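Tyrosine specific protein phosphatase, putative (Trypanosoma brucei, PDB 3M4U) removes phosphate from protein tyrosines, as expected of its family, dephosphorylates the nucleolar protein NOPP44/46 and acts as a life-cycle switch in the parasite. Local coordinates at residues Leu52-Asn57 with Cys229-Gly234; Gly81-Leu86 with Thr91-Gln96; Tyr164-Asp167 with Ile172-Arg175; Ala168-Val173 with Phe209-Ser214. All blocks are in the same frame, centred on the assembly; numbering follows the deposited sequence.

Contact 1. Residues Leu52-Asn57 with Cys229-Gly234; sequences LDILAN and CSAGIG. With PO4 (phosphate ion), chain C.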
# COMPACT_ATOMS: atom_id res chain seq x y z
N LEU A 52 -17.69 3.22 -1.25
CA LEU A 52 -18.40 4.50 -1.16
C LEU A 52 -17.64 5.54 -0.33
O LEU A 52 -17.47 6.68 -0.75
CB LEU A 52 -19.77 4.29 -0.52
CG LEU A 52 -20.86 3.72 -1.42
CD1 LEU A 52 -22.20 3.72 -0.69
CD2 LEU A 52 -20.94 4.56 -2.69
N ASP A 53 -17.21 5.11 0.85
CA ASP A 53 -16.57 5.99 1.84
C ASP A 53 -15.06 6.18 1.66
O ASP A 53 -14.47 7.03 2.32
CB ASP A 53 -16.85 5.47 3.25
CG ASP A 53 -16.47 3.98 3.42
OD1 ASP A 53 -16.41 3.28 2.37
OD2 ASP A 53 -16.25 3.51 4.57
N ILE A 54 -14.42 5.39 0.81
CA ILE A 54 -12.97 5.52 0.66
C ILE A 54 -12.59 6.39 -0.52
O ILE A 54 -12.69 5.97 -1.68
CB ILE A 54 -12.22 4.16 0.62
CG1 ILE A 54 -12.12 3.56 2.02
CG2 ILE A 54 -10.80 4.35 0.09
CD1 ILE A 54 -13.39 2.90 2.51
N LEU A 55 -12.13 7.59 -0.23
CA LEU A 55 -11.91 8.61 -1.25
C LEU A 55 -10.50 9.17 -1.19
O LEU A 55 -9.90 9.20 -0.13
CB LEU A 55 -12.94 9.74 -1.07
CG LEU A 55 -14.38 9.22 -1.14
CD1 LEU A 55 -15.36 10.17 -0.46
CD2 LEU A 55 -14.78 8.95 -2.58
N ALA A 56 -9.98 9.60 -2.33
CA ALA A 56 -8.61 10.11 -2.41
C ALA A 56 -8.55 11.62 -2.16
O ALA A 56 -9.28 12.39 -2.78
CB ALA A 56 -7.98 9.76 -3.77
N ASN A 57 -7.68 12.04 -1.25
CA ASN A 57 -7.52 13.46 -0.96
C ASN A 57 -7.10 14.21 -2.22
O ASN A 57 -6.25 13.74 -2.98
CB ASN A 57 -6.49 13.69 0.16
CG ASN A 57 -6.91 13.04 1.48
OD1 ASN A 57 -7.32 11.88 1.51
ND2 ASN A 57 -6.77 13.79 2.57
N CYS A 229 -3.95 -2.21 -1.56
CA CYS A 229 -4.55 -3.42 -1.08
C CYS A 229 -5.95 -2.97 -1.40
O CYS A 229 -6.10 -2.05 -2.20
CB CYS A 229 -4.53 -3.52 0.41
N SER A 230 -6.97 -3.59 -0.83
CA SER A 230 -8.35 -3.54 -1.33
C SER A 230 -8.83 -2.08 -1.37
O SER A 230 -9.17 -1.55 -2.43
CB SER A 230 -9.27 -4.38 -0.46
OG SER A 230 -10.57 -4.47 -1.00
N ALA A 231 -8.84 -1.44 -0.21
CA ALA A 231 -9.15 -0.04 -0.09
C ALA A 231 -7.89 0.83 -0.21
O ALA A 231 -7.98 2.01 -0.49
CB ALA A 231 -9.86 0.23 1.24
N GLY A 232 -6.72 0.23 0.03
CA GLY A 232 -5.48 0.98 -0.09
C GLY A 232 -5.19 1.92 1.07
O GLY A 232 -4.68 3.02 0.88
N ILE A 233 -5.48 1.48 2.29
CA ILE A 233 -5.45 2.37 3.45
C ILE A 233 -4.91 1.67 4.70
O ILE A 233 -3.97 2.15 5.33
CB ILE A 233 -6.87 2.88 3.76
CG1 ILE A 233 -7.25 4.02 2.82
CG2 ILE A 233 -6.95 3.39 5.14
CD1 ILE A 233 -6.46 5.27 3.09
N GLY A 234 -5.50 0.54 5.06
CA GLY A 234 -5.09 -0.18 6.25
C GLY A 234 -3.73 -0.83 6.12
O GLY A 234 -2.76 -0.37 6.72
P PO4 C . -6.41 -2.09 2.73
O1 PO4 C . -5.20 -1.44 2.08
O2 PO4 C . -5.91 -2.97 3.85
O3 PO4 C . -7.34 -1.07 3.35
O4 PO4 C . -7.18 -2.88 1.70

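Contact 2. Residues Gly81-Leu86 with Thr91-Gln96; sequences GNLIDL and TFVACQ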
# COMPACT_ATOMS: atom_id res chain seq x y z
N GLY A 81 -5.93 7.07 -5.78
CA GLY A 81 -4.66 6.92 -5.13
C GLY A 81 -4.11 8.25 -4.66
O GLY A 81 -4.57 9.32 -5.08
N ASN A 82 -3.10 8.18 -3.80
CA ASN A 82 -2.44 9.37 -3.30
C ASN A 82 -0.94 9.21 -3.31
O ASN A 82 -0.42 8.11 -3.09
CB ASN A 82 -2.95 9.71 -1.89
CG ASN A 82 -4.33 10.34 -1.90
OD1 ASN A 82 -4.48 11.52 -2.21
ND2 ASN A 82 -5.36 9.55 -1.60
N LEU A 83 -0.25 10.32 -3.57
CA LEU A 83 1.20 10.34 -3.46
C LEU A 83 1.56 10.44 -1.99
O LEU A 83 1.06 11.31 -1.28
CB LEU A 83 1.78 11.55 -4.19
CG LEU A 83 3.31 11.51 -4.27
CD1 LEU A 83 3.74 10.36 -5.19
CD2 LEU A 83 3.87 12.84 -4.74
N ILE A 84 2.41 9.53 -1.53
CA ILE A 84 2.90 9.55 -0.17
C ILE A 84 4.41 9.79 -0.16
O ILE A 84 5.21 8.86 -0.29
CB ILE A 84 2.60 8.23 0.58
CG1 ILE A 84 1.12 7.84 0.42
CG2 ILE A 84 2.98 8.35 2.04
CD1 ILE A 84 0.16 8.93 0.72
N ASP A 85 4.78 11.05 0.00
CA ASP A 85 6.18 11.44 0.01
C ASP A 85 6.55 11.86 1.43
O ASP A 85 6.00 12.83 1.95
CB ASP A 85 6.37 12.62 -0.96
CG ASP A 85 7.81 13.06 -1.06
OD1 ASP A 85 8.69 12.40 -0.48
OD2 ASP A 85 8.06 14.08 -1.74
N LEU A 86 7.44 11.11 2.06
CA LEU A 86 7.84 11.37 3.44
C LEU A 86 9.35 11.64 3.49
O LEU A 86 10.04 11.28 4.45
CB LEU A 86 7.46 10.20 4.35
CG LEU A 86 6.00 9.71 4.36
CD1 LEU A 86 5.90 8.27 4.89
CD2 LEU A 86 5.07 10.62 5.15
N THR A 91 9.44 7.36 -2.74
CA THR A 91 8.10 7.90 -2.56
C THR A 91 7.10 6.80 -2.95
O THR A 91 7.47 5.85 -3.64
CB THR A 91 7.86 9.21 -3.37
OG1 THR A 91 7.89 8.94 -4.78
CG2 THR A 91 8.94 10.23 -3.05
N PHE A 92 5.86 6.91 -2.51
CA PHE A 92 4.88 5.84 -2.69
C PHE A 92 3.57 6.35 -3.25
O PHE A 92 3.20 7.51 -3.06
CB PHE A 92 4.62 5.11 -1.37
CG PHE A 92 5.84 4.42 -0.82
CD1 PHE A 92 6.13 3.11 -1.18
CD2 PHE A 92 6.70 5.07 0.03
CE1 PHE A 92 7.26 2.46 -0.68
CE2 PHE A 92 7.83 4.44 0.52
CZ PHE A 92 8.11 3.13 0.17
N VAL A 93 2.88 5.47 -3.97
CA VAL A 93 1.48 5.69 -4.30
C VAL A 93 0.64 4.68 -3.55
O VAL A 93 0.84 3.46 -3.67
CB VAL A 93 1.23 5.57 -5.82
CG1 VAL A 93 -0.23 5.82 -6.12
CG2 VAL A 93 2.11 6.53 -6.59
N ALA A 94 -0.29 5.19 -2.74
CA ALA A 94 -1.28 4.36 -2.06
C ALA A 94 -2.63 4.51 -2.73
O ALA A 94 -3.15 5.62 -2.88
CB ALA A 94 -1.37 4.72 -0.59
N CYS A 95 -3.21 3.38 -3.11
CA CYS A 95 -4.48 3.36 -3.83
C CYS A 95 -5.26 2.06 -3.55
O CYS A 95 -4.72 1.07 -3.02
CB CYS A 95 -4.24 3.55 -5.34
SG CYS A 95 -3.36 2.20 -6.13
N GLN A 96 -6.54 2.08 -3.89
CA GLN A 96 -7.37 0.89 -3.81
C GLN A 96 -6.96 -0.13 -4.89
O GLN A 96 -6.12 0.14 -5.73
CB GLN A 96 -8.79 1.30 -4.10
CG GLN A 96 -8.88 1.82 -5.54
CD GLN A 96 -10.28 2.21 -5.93
OE1 GLN A 96 -11.14 2.42 -5.08
NE2 GLN A 96 -10.51 2.32 -7.23

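Contact 3. Residues Tyr164-Asp167 with Ile172-Arg175; sequences YEVD and IVRR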
# COMPACT_ATOMS: atom_id res chain seq x y z
N TYR A 164 7.27 -15.61 -13.63
CA TYR A 164 6.71 -15.66 -12.27
C TYR A 164 7.48 -16.58 -11.33
O TYR A 164 8.03 -17.60 -11.75
CB TYR A 164 5.29 -16.23 -12.29
CG TYR A 164 4.21 -15.42 -12.96
CD1 TYR A 164 2.86 -15.70 -12.71
CD2 TYR A 164 4.51 -14.38 -13.83
CE1 TYR A 164 1.85 -14.98 -13.30
CE2 TYR A 164 3.49 -13.65 -14.44
CZ TYR A 164 2.16 -13.95 -14.17
OH TYR A 164 1.13 -13.23 -14.76
N GLU A 165 7.48 -16.25 -10.04
CA GLU A 165 7.88 -17.20 -8.99
C GLU A 165 6.95 -17.14 -7.78
O GLU A 165 6.37 -16.11 -7.49
CB GLU A 165 9.34 -17.02 -8.56
CG GLU A 165 9.98 -15.70 -8.92
CD GLU A 165 11.28 -15.45 -8.17
OE1 GLU A 165 11.58 -16.19 -7.20
OE2 GLU A 165 12.01 -14.51 -8.55
N VAL A 166 6.84 -18.26 -7.09
CA VAL A 166 5.97 -18.38 -5.92
C VAL A 166 6.77 -18.80 -4.70
O VAL A 166 7.30 -19.90 -4.66
CB VAL A 166 4.90 -19.47 -6.13
CG1 VAL A 166 4.16 -19.73 -4.82
CG2 VAL A 166 3.93 -19.07 -7.22
N ASP A 167 6.86 -17.93 -3.70
CA ASP A 167 7.44 -18.35 -2.42
C ASP A 167 6.33 -18.85 -1.53
O ASP A 167 5.63 -18.06 -0.89
CB ASP A 167 8.19 -17.21 -1.74
CG ASP A 167 8.99 -17.68 -0.54
OD1 ASP A 167 10.09 -17.10 -0.32
OD2 ASP A 167 8.52 -18.60 0.19
N ILE A 172 4.17 -15.12 -0.97
CA ILE A 172 4.51 -14.00 -1.82
C ILE A 172 4.72 -14.47 -3.26
O ILE A 172 5.59 -15.30 -3.52
CB ILE A 172 5.77 -13.26 -1.31
CG1 ILE A 172 5.49 -12.64 0.06
CG2 ILE A 172 6.28 -12.23 -2.32
CD1 ILE A 172 6.70 -12.07 0.77
N VAL A 173 3.90 -13.95 -4.17
CA VAL A 173 4.07 -14.17 -5.60
C VAL A 173 4.73 -12.96 -6.26
O VAL A 173 4.34 -11.82 -6.01
CB VAL A 173 2.71 -14.38 -6.31
CG1 VAL A 173 2.93 -14.91 -7.73
CG2 VAL A 173 1.83 -15.31 -5.49
N ARG A 174 5.71 -13.21 -7.12
CA ARG A 174 6.28 -12.16 -7.95
C ARG A 174 5.82 -12.37 -9.39
O ARG A 174 5.97 -13.48 -9.93
CB ARG A 174 7.81 -12.16 -7.87
CG ARG A 174 8.39 -11.97 -6.47
CD ARG A 174 9.90 -12.12 -6.49
NE ARG A 174 10.56 -11.44 -5.38
CZ ARG A 174 10.60 -11.91 -4.14
NH1 ARG A 174 10.01 -13.06 -3.85
NH2 ARG A 174 11.21 -11.23 -3.19
N ARG A 175 5.23 -11.34 -9.99
CA ARG A 175 4.75 -11.41 -11.36
C ARG A 175 5.37 -10.32 -12.24
O ARG A 175 4.93 -9.17 -12.22
CB ARG A 175 3.22 -11.32 -11.41
CG ARG A 175 2.50 -12.51 -10.77
CD ARG A 175 0.98 -12.39 -10.91
NE ARG A 175 0.24 -13.44 -10.21
CZ ARG A 175 -0.31 -13.31 -9.00
NH1 ARG A 175 -0.97 -14.33 -8.45
NH2 ARG A 175 -0.21 -12.17 -8.34
O HOH W 1 10.34 -14.12 -1.54

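Contact 4. Residues Ala168-Val173 with Phe209-Ser214; sequences AELDIV and FDELLS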
# COMPACT_ATOMS: atom_id res chain seq x y z
N ALA A 168 6.19 -20.17 -1.49
CA ALA A 168 5.08 -20.79 -0.78
C ALA A 168 5.09 -20.53 0.73
O ALA A 168 4.03 -20.46 1.36
CB ALA A 168 5.04 -22.29 -1.07
N GLU A 169 6.28 -20.39 1.32
CA GLU A 169 6.34 -20.21 2.77
C GLU A 169 6.01 -18.78 3.20
O GLU A 169 5.38 -18.55 4.24
CB GLU A 169 7.70 -20.63 3.33
CG GLU A 169 7.99 -22.11 3.17
CD GLU A 169 9.01 -22.62 4.17
OE1 GLU A 169 9.50 -21.81 4.99
OE2 GLU A 169 9.30 -23.84 4.15
N LEU A 170 6.44 -17.82 2.38
CA LEU A 170 6.18 -16.43 2.70
C LEU A 170 4.85 -15.94 2.11
O LEU A 170 4.44 -14.81 2.36
CB LEU A 170 7.35 -15.55 2.24
CG LEU A 170 8.71 -15.87 2.87
CD1 LEU A 170 9.73 -14.87 2.37
CD2 LEU A 170 8.66 -15.87 4.41
N ASP A 171 4.19 -16.79 1.33
CA ASP A 171 2.94 -16.41 0.66
C ASP A 171 3.10 -15.15 -0.19
O ASP A 171 2.25 -14.24 -0.15
CB ASP A 171 1.83 -16.22 1.69
CG ASP A 171 0.93 -17.42 1.79
OD1 ASP A 171 1.10 -18.35 0.97
OD2 ASP A 171 0.05 -17.43 2.67
N ILE A 172 4.17 -15.12 -0.97
CA ILE A 172 4.51 -14.00 -1.82
C ILE A 172 4.72 -14.47 -3.26
O ILE A 172 5.59 -15.30 -3.52
CB ILE A 172 5.77 -13.26 -1.31
CG1 ILE A 172 5.49 -12.64 0.06
CG2 ILE A 172 6.28 -12.23 -2.32
CD1 ILE A 172 6.70 -12.07 0.77
N VAL A 173 3.90 -13.95 -4.17
CA VAL A 173 4.07 -14.17 -5.60
C VAL A 173 4.73 -12.96 -6.26
O VAL A 173 4.34 -11.82 -6.01
CB VAL A 173 2.71 -14.38 -6.31
CG1 VAL A 173 2.93 -14.91 -7.73
CG2 VAL A 173 1.83 -15.31 -5.49
N PHE A 209 6.55 -10.06 6.17
CA PHE A 209 6.53 -8.61 6.32
C PHE A 209 7.91 -8.04 6.03
O PHE A 209 8.04 -7.03 5.33
CB PHE A 209 6.07 -8.21 7.72
CG PHE A 209 5.64 -6.78 7.83
CD1 PHE A 209 4.70 -6.24 6.95
CD2 PHE A 209 6.18 -5.95 8.82
CE1 PHE A 209 4.31 -4.91 7.04
CE2 PHE A 209 5.78 -4.61 8.92
CZ PHE A 209 4.84 -4.09 8.02
N ASP A 210 8.93 -8.70 6.58
CA ASP A 210 10.31 -8.28 6.40
C ASP A 210 10.78 -8.42 4.96
O ASP A 210 11.51 -7.59 4.46
CB ASP A 210 11.23 -9.09 7.31
CG ASP A 210 11.11 -8.68 8.76
OD1 ASP A 210 10.44 -7.65 9.05
OD2 ASP A 210 11.70 -9.38 9.62
N GLU A 211 10.38 -9.50 4.30
CA GLU A 211 10.72 -9.64 2.90
C GLU A 211 10.15 -8.46 2.11
O GLU A 211 10.84 -7.85 1.28
CB GLU A 211 10.24 -10.98 2.34
CG GLU A 211 10.51 -11.17 0.84
CD GLU A 211 12.00 -11.21 0.49
OE1 GLU A 211 12.85 -11.06 1.40
OE2 GLU A 211 12.31 -11.40 -0.71
N LEU A 212 8.90 -8.10 2.39
CA LEU A 212 8.28 -6.99 1.67
C LEU A 212 9.08 -5.72 1.85
O LEU A 212 9.40 -5.02 0.88
CB LEU A 212 6.83 -6.76 2.11
CG LEU A 212 5.86 -7.89 1.79
CD1 LEU A 212 4.50 -7.62 2.43
CD2 LEU A 212 5.74 -8.07 0.26
N LEU A 213 9.40 -5.41 3.10
CA LEU A 213 10.15 -4.21 3.41
C LEU A 213 11.47 -4.24 2.68
O LEU A 213 11.93 -3.22 2.19
CB LEU A 213 10.37 -4.10 4.92
CG LEU A 213 9.08 -3.77 5.65
CD1 LEU A 213 9.14 -4.15 7.14
CD2 LEU A 213 8.72 -2.28 5.47
N SER A 214 12.06 -5.43 2.59
CA SER A 214 13.35 -5.61 1.94
C SER A 214 13.24 -5.38 0.43
O SER A 214 14.09 -4.73 -0.19
CB SER A 214 13.93 -7.00 2.26
OG SER A 214 14.91 -7.38 1.30

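Contact 1. Residues Leu52-Asn57 with Cys229-Gly234
Ile54 leans on Ala231 and Ile233 of the phosphate-binding loop of a protein tyrosine phosphatase, the C-X5-R signature that runs from Cys229 to Arg235. Two branches of the isoleucine do the work. CG1 lies beside the backbone N (chi1 -77°) and meets CB of Ala231 at 4.1 Å; this turns CG2 to the other side, where it comes within 3.7 Å of Ala231 O and more loosely reaches CG1 of Ile233. The contact is small and wholly apolar on the Ile54 side. Behind Ala231 the loop wraps round a phosphate ion, which probably came from the crystallisation liquor and sits where a substrate phosphate would be expected. Gly232 takes a positive phi, probably helping the chain turn its amides inward, and Ile233 is the N-cap of helix 234-250. Further out, Arg270 bonds to the carbonyls of Ala231 and Gly232, Tyr51 OH reaches Ser230 OG, and Asn80 ND2 holds Ile54 O. Arg235 and Thr236 also bind the ion. Of the loop amides, Ala231 N gives a 2.9 Å hydrogen bond to phosphate O4, and Gly234 N gives a straighter one of 3.0 Å to O3, with 161° at the hydrogen.

Contact 2. Residues Gly81-Leu86 with Thr91-Gln96
Gly81 to Ile84 and Phe92 to Cys95 form an antiparallel beta hairpin buried in the large mixed sheet of the phosphatase domain. The strand axes run at 153° to each other. Asn82 with Ala94 and Ile84 with Phe92 are the hydrogen-bonded pairs; the bond from Ile84 N to Phe92 O, 2.7 Å, is nearly straight at 174°, whereas Phe92 N returns to Ile84 O from above the carbonyl plane. Gly81 and Cys95 form a non-hydrogen-bonded pair drawn close together: with no side chain on the glycine, CB of Cys95 settles 3.4 Å from its CA. On the face with Ile84, Phe92 and Ala94, CG1 of Ile84 touches Ala94 CB at 4.1 Å, while CG of Phe92 lies beside the backbone N (chi1 -63°), which carries the ring off the partner strand. Beyond the pairing, the methyl CG2 of Thr91 lies 3.4 Å from OD1 of Asp85, an oxygen that accepts a hydrogen bond from Asp87 N. Strand 92-95 pairs in parallel with strand 225-228, and strand 81-84 carries the short strand 61-62 on its other edge. Ile84 packs on helix 258-269, and Phe92 lies against helix 234-250, its ring edge-to-face with Tyr243.

Contact 3. Residues Tyr164-Asp167 with Ile172-Arg175
Glu165 and Arg174 exchange two backbone hydrogen bonds, Arg174 N to Glu165 O at 3.0 Å and the longer return from Glu165 N to Arg174 O at 3.2 Å. Asp167 and Ile172 repeat the pattern, with Asp167 N 2.9 Å from Ile172 O. Between them Val166 and Val173 make a non-hydrogen-bonded pair whose methyls meet loosely. The aromatic contact is made by Tyr164. CG of Arg175 stands over the centre of the ring in a CH-pi contact, 3.6 Å from the centroid and 11° off the normal. An extended chain (chi2 -178°) then carries Arg175 CD past ring atom CE1, leaving the guanidinium almost perpendicular to the ring, its edge toward CE1; CG1 of Val173 covers one guanidinium face. This is the antiparallel hairpin of strands 165-167 and 172-180 in the large mixed sheet of the phosphatase domain, at the protein surface. Strand 172-180 bonds on its other side to strand 187-194. Among the polar groups, the side chains of Glu165 and Arg174 cross at a slant without pairing their charges, their flat ends turned 33° apart: carboxylate OE2 is 3.8 Å from Arg174 CD, while the guanidinium turns to Glu211, its salt-bridge partner through NH2. Its NH1 donates to a water 2.6 Å away in the guanidinium plane, and that water donates to Asp167 OD1, 3.2 Å off. Asp167 OD2 accepts from Leu170 N, Tyr164 OH bonds to the carbonyl of Pro137, and Arg175 NH2 to OE1 of Gln193.

Contact 4. Residues Ala168-Val173 with Phe209-Ser214
The backbones stay well apart where Leu170 faces Glu211, their CA atoms 8.2 Å from each other, and where Ile172 faces Leu212, so between 168-173, a hairpin turn, and 209-214, in helix 206-217 of the phosphatase domain, only side chains meet. The turn closes with a G1 beta bulge: Asp171, in the left-handed region at phi 55°, and Ile172 both face Asp167. The helix is regular, with Leu213 N bonded to Phe209 O and Ser214 N to Asp210 O. Glu211 meets the turn with its methylenes rather than its charge. Its CB lies 3.9 Å from CD1 of Leu170, and the two side chains cross at about a right angle. CG, anti to the backbone N (chi1 177°), is carried out to CD1 of Ile172, and the bend at chi2 then directs the carboxylate to Arg174, with which OE2 forms a salt bridge. Ser208 OG adds a polar tie to Leu170 O, and Tyr194 of the neighbouring strand packs against both Ile172 and Leu212, closing this part of the interface from the sheet side. CD1 of Ile172 is the shared apolar tip, 3.9 Å from CG of Glu211 and 4.1 Å from CD2 of Leu212.

Overall arrangement
Contact 1 joins residues far apart in sequence, and the other three lie inside the loop it closes: contact 2 comes first, then contacts 3 and 4. Contacts 1 and 2 are neighbours, centres 11 Å apart, with Ala56 and Asn57 against Asn82 and Ser230 against Gln96, so the hairpin 81-96 backs the phosphate-binding loop. Contacts 3 and 4, centres 9 Å apart, share Ile172 and Val173 and meet through the Arg174-Glu211 salt bridge; together they fix the outer hairpin to helix 206-217. Their centres lie 25 and 23 Å from that of contact 1, across the chain's centre. Contacts 2, 3 and 4 all reach the same mixed sheet, which spans from beside the phosphate site to the surface hairpin.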